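Local coordinates for cellulose binding domain-containing protein (Clostridium clariflavum, PDB 4B96), which probably binds cellulose through this calcium-containing family 3b carbohydrate-binding module, one domain of a longer membrane protein of a biomass-sensing system, at residues K41-F46 with K135-I140. Sequence-based numbering, arbitrary orientation.
Sequences KVRYYF and KMTVYI
Arg43 and Tyr139 illustrate how a residue pair set diagonally across an antiparallel sheet can share one face of it. The arginine chain runs extended from CG to NE and crosses the phenol at about a right angle, bringing CZ to 4.3 Å from the centroid of the Tyr139 ring, an off-centre cation-pi contact in which the two planes stand 38° apart. Tyr139 CE1 packs 3.6 Å from Arg43 CD, while the ring edge meets Lys41 O in plane. Beside this pair, Tyr45 OH and Thr137 OG1 are hydrogen-bonded at 2.9 Å, the threonine oxygen lying near the plane of the tyrosine ring, at its edge. With chi1 of 48°, Thr137 turns OG1 between its backbone N and carbonyl carbon, which also sets that oxygen against Arg43 CB. The Tyr139 hydroxyl is also hydrogen-bonded to Glu149.

Underneath, Lys41 with Tyr139 and Arg43 with Thr137 are hydrogen-bonded pairs; the tighter bond of the second joins Arg43 N to Thr137 O at 2.9 Å. The reverse face is buried and largely apolar. Here Met136 bends at chi3 (63°), its SD 3.7 Å from Tyr44 CD2 in an oblique Met-aromatic contact and its CE 4.0 Å from Val42 CG1.

The tight part is this face of Val42, Tyr44, Met136 and Val138, over which Leu7 and Phe25 of the opposing sheet close. Packing is looser on the side of Lys41 and Arg43, both partly exposed and ending in salt bridges to Asp142 and Glu87. Two neighbouring strands thus present a polar, aromatic face on one side and a hydrophobic core on the other, the arrangement of the two-sheet beta-sandwich of CBM3 modules.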
ATOM      1  N   LYS A  41       2.668 -14.029   4.325  1.00 18.62           N
ATOM      2  CA  LYS A  41       2.627 -13.532   5.707  1.00 16.29           C
ATOM      3  C   LYS A  41       1.679 -12.336   5.774  1.00 19.13           C
ATOM      4  O   LYS A  41       1.653 -11.473   4.847  1.00 21.12           O
ATOM      5  CB  LYS A  41       4.039 -13.006   6.064  1.00 18.90           C
ATOM      6  CG  LYS A  41       5.045 -14.083   6.217  1.00 22.62           C
ATOM      7  CD  LYS A  41       6.463 -13.541   6.322  1.00 24.81           C
ATOM      8  CE  LYS A  41       7.454 -14.748   6.242  1.00 43.67           C
ATOM      9  NZ  LYS A  41       8.866 -14.397   6.643  1.00 45.08           N
ATOM     10  N   VAL A  42       0.964 -12.204   6.882  1.00 17.49           N
ATOM     11  CA  VAL A  42       0.092 -11.058   7.064  1.00 15.11           C
ATOM     12  C   VAL A  42       0.467 -10.421   8.399  1.00 20.33           C
ATOM     13  O   VAL A  42       0.678 -11.159   9.391  1.00 18.95           O
ATOM     14  CB  VAL A  42      -1.390 -11.507   7.081  1.00 15.68           C
ATOM     15  CG1 VAL A  42      -2.370 -10.319   7.247  1.00 14.77           C
ATOM     16  CG2 VAL A  42      -1.729 -12.262   5.785  1.00 16.00           C
ATOM     17  N   ARG A  43       0.560  -9.070   8.440  1.00 16.43           N
ATOM     18  CA  ARG A  43       0.960  -8.406   9.683  1.00 18.44           C
ATOM     19  C   ARG A  43      -0.078  -7.453  10.206  1.00 20.64           C
ATOM     20  O   ARG A  43      -0.617  -6.670   9.433  1.00 15.37           O
ATOM     21  CB  ARG A  43       2.271  -7.630   9.497  1.00 16.27           C
ATOM     22  CG  ARG A  43       3.465  -8.600   9.297  1.00 19.94           C
ATOM     23  CD  ARG A  43       4.754  -7.827   9.034  1.00 18.07           C
ATOM     24  NE  ARG A  43       5.764  -8.835   8.709  1.00 21.07           N
ATOM     25  CZ  ARG A  43       7.012  -8.577   8.335  1.00 28.09           C
ATOM     26  NH1 ARG A  43       7.429  -7.338   8.214  1.00 27.60           N
ATOM     27  NH2 ARG A  43       7.840  -9.578   8.066  1.00 26.42           N
ATOM     28  N   TYR A  44      -0.316  -7.512  11.521  1.00 18.43           N
ATOM     29  CA  TYR A  44      -1.174  -6.573  12.239  1.00 17.25           C
ATOM     30  C   TYR A  44      -0.246  -5.798  13.182  1.00 18.79           C
ATOM     31  O   TYR A  44       0.397  -6.382  14.070  1.00 17.05           O
ATOM     32  CB  TYR A  44      -2.229  -7.339  13.029  1.00 15.78           C
ATOM     33  CG  TYR A  44      -3.240  -6.398  13.703  1.00 17.21           C
ATOM     34  CD1 TYR A  44      -2.911  -5.728  14.899  1.00 13.09           C
ATOM     35  CD2 TYR A  44      -4.500  -6.151  13.116  1.00 15.84           C
ATOM     36  CE1 TYR A  44      -3.837  -4.834  15.489  1.00 14.04           C
ATOM     37  CE2 TYR A  44      -5.444  -5.261  13.684  1.00 15.93           C
ATOM     38  CZ  TYR A  44      -5.109  -4.620  14.881  1.00 16.69           C
ATOM     39  OH  TYR A  44      -5.973  -3.718  15.458  1.00 15.17           O
ATOM     40  N   TYR A  45      -0.133  -4.502  12.981  1.00 16.70           N
ATOM     41  CA  TYR A  45       0.794  -3.682  13.770  1.00 16.14           C
ATOM     42  C   TYR A  45       0.117  -3.109  14.975  1.00 18.80           C
ATOM     43  O   TYR A  45      -0.978  -2.519  14.861  1.00 16.45           O
ATOM     44  CB  TYR A  45       1.279  -2.519  12.938  1.00 15.55           C
ATOM     45  CG  TYR A  45       2.045  -3.022  11.753  1.00 18.84           C
ATOM     46  CD1 TYR A  45       3.419  -3.235  11.853  1.00 19.17           C
ATOM     47  CD2 TYR A  45       1.399  -3.265  10.546  1.00 19.28           C
ATOM     48  CE1 TYR A  45       4.125  -3.719  10.811  1.00 22.03           C
ATOM     49  CE2 TYR A  45       2.127  -3.722   9.430  1.00 20.43           C
ATOM     50  CZ  TYR A  45       3.464  -3.961   9.583  1.00 22.96           C
ATOM     51  OH  TYR A  45       4.210  -4.438   8.542  1.00 22.76           O
ATOM     52  N   PHE A  46       0.774  -3.237  16.129  1.00 18.58           N
ATOM     53  CA  PHE A  46       0.223  -2.689  17.359  1.00 20.23           C
ATOM     54  C   PHE A  46       1.327  -2.238  18.307  1.00 22.39           C
ATOM     55  O   PHE A  46       2.525  -2.584  18.145  1.00 21.59           O
ATOM     56  CB  PHE A  46      -0.730  -3.695  18.004  1.00 16.32           C
ATOM     57  CG  PHE A  46      -0.048  -4.932  18.526  1.00 17.51           C
ATOM     58  CD1 PHE A  46       0.308  -5.998  17.658  1.00 18.34           C
ATOM     59  CD2 PHE A  46       0.218  -5.074  19.907  1.00 20.97           C
ATOM     60  CE1 PHE A  46       0.924  -7.170  18.133  1.00 19.32           C
ATOM     61  CE2 PHE A  46       0.843  -6.265  20.389  1.00 20.70           C
ATOM     62  CZ  PHE A  46       1.218  -7.286  19.517  1.00 19.15           C
ATOM     63  N   LYS A 135      -3.770  -0.645   6.328  1.00 14.69           N
ATOM     64  CA  LYS A 135      -2.866  -0.544   7.493  1.00 19.56           C
ATOM     65  C   LYS A 135      -2.546  -1.903   8.068  1.00 16.78           C
ATOM     66  O   LYS A 135      -1.881  -2.032   9.093  1.00 15.75           O
ATOM     67  CB  LYS A 135      -3.396   0.445   8.572  1.00 17.86           C
ATOM     68  CG  LYS A 135      -3.523   1.883   7.973  1.00 18.75           C
ATOM     69  CD  LYS A 135      -3.951   2.866   9.060  1.00 21.79           C
ATOM     70  CE  LYS A 135      -2.759   3.283   9.930  1.00 28.09           C
ATOM     71  NZ  LYS A 135      -3.256   3.980  11.157  1.00 28.12           N
ATOM     72  N   MET A 136      -2.954  -2.955   7.370  1.00 15.00           N
ATOM     73  CA  MET A 136      -2.352  -4.264   7.612  1.00 20.28           C
ATOM     74  C   MET A 136      -1.567  -4.637   6.370  1.00 18.85           C
ATOM     75  O   MET A 136      -1.974  -4.246   5.273  1.00 19.63           O
ATOM     76  CB  MET A 136      -3.436  -5.350   7.891  1.00 17.18           C
ATOM     77  CG  MET A 136      -4.067  -5.143   9.291  1.00 19.49           C
ATOM     78  SD  MET A 136      -5.427  -6.308   9.519  1.00 18.58           S
ATOM     79  CE  MET A 136      -4.636  -7.911   9.463  1.00 14.01           C
ATOM     80  N   THR A 137      -0.456  -5.375   6.520  1.00 19.16           N
ATOM     81  CA  THR A 137       0.356  -5.697   5.335  1.00 17.80           C
ATOM     82  C   THR A 137       0.331  -7.180   4.931  1.00 16.99           C
ATOM     83  O   THR A 137       0.152  -8.062   5.768  1.00 19.11           O
ATOM     84  CB  THR A 137       1.807  -5.285   5.530  1.00 12.64           C
ATOM     85  OG1 THR A 137       2.283  -5.750   6.794  1.00 15.71           O
ATOM     86  CG2 THR A 137       1.905  -3.701   5.518  1.00 14.35           C
ATOM     87  N   VAL A 138       0.587  -7.440   3.648  1.00 17.82           N
ATOM     88  CA  VAL A 138       0.675  -8.818   3.161  1.00 16.51           C
ATOM     89  C   VAL A 138       1.976  -8.935   2.377  1.00 15.45           C
ATOM     90  O   VAL A 138       2.337  -8.017   1.603  1.00 15.84           O
ATOM     91  CB  VAL A 138      -0.537  -9.198   2.209  1.00 16.90           C
ATOM     92  CG1 VAL A 138      -0.456 -10.696   1.884  1.00 17.33           C
ATOM     93  CG2 VAL A 138      -1.852  -8.886   2.888  1.00 15.26           C
ATOM     94  N   TYR A 139       2.643 -10.065   2.550  1.00 16.85           N
ATOM     95  CA  TYR A 139       3.871 -10.369   1.852  1.00 19.52           C
ATOM     96  C   TYR A 139       3.739 -11.705   1.153  1.00 20.45           C
ATOM     97  O   TYR A 139       3.200 -12.656   1.704  1.00 22.63           O
ATOM     98  CB  TYR A 139       5.077 -10.484   2.813  1.00 18.75           C
ATOM     99  CG  TYR A 139       5.196  -9.248   3.653  1.00 23.20           C
ATOM    100  CD1 TYR A 139       4.310  -9.051   4.717  1.00 20.16           C
ATOM    101  CD2 TYR A 139       6.137  -8.230   3.336  1.00 24.08           C
ATOM    102  CE1 TYR A 139       4.338  -7.896   5.468  1.00 20.93           C
ATOM    103  CE2 TYR A 139       6.218  -7.048   4.116  1.00 24.39           C
ATOM    104  CZ  TYR A 139       5.308  -6.901   5.183  1.00 22.73           C
ATOM    105  OH  TYR A 139       5.266  -5.766   5.986  1.00 24.41           O
ATOM    106  N   ILE A 140       4.293 -11.763  -0.054  1.00 19.48           N
ATOM    107  CA  ILE A 140       4.469 -13.060  -0.738  1.00 22.82           C
ATOM    108  C   ILE A 140       5.953 -13.254  -0.909  1.00 25.51           C
ATOM    109  O   ILE A 140       6.643 -12.389  -1.486  1.00 26.71           O
ATOM    110  CB  ILE A 140       3.816 -13.056  -2.114  1.00 24.25           C
ATOM    111  CG1 ILE A 140       2.315 -12.884  -1.978  1.00 23.81           C
ATOM    112  CG2 ILE A 140       4.190 -14.382  -2.867  1.00 31.22           C
ATOM    113  CD1 ILE A 140       1.624 -12.622  -3.345  1.00 23.84           C
TER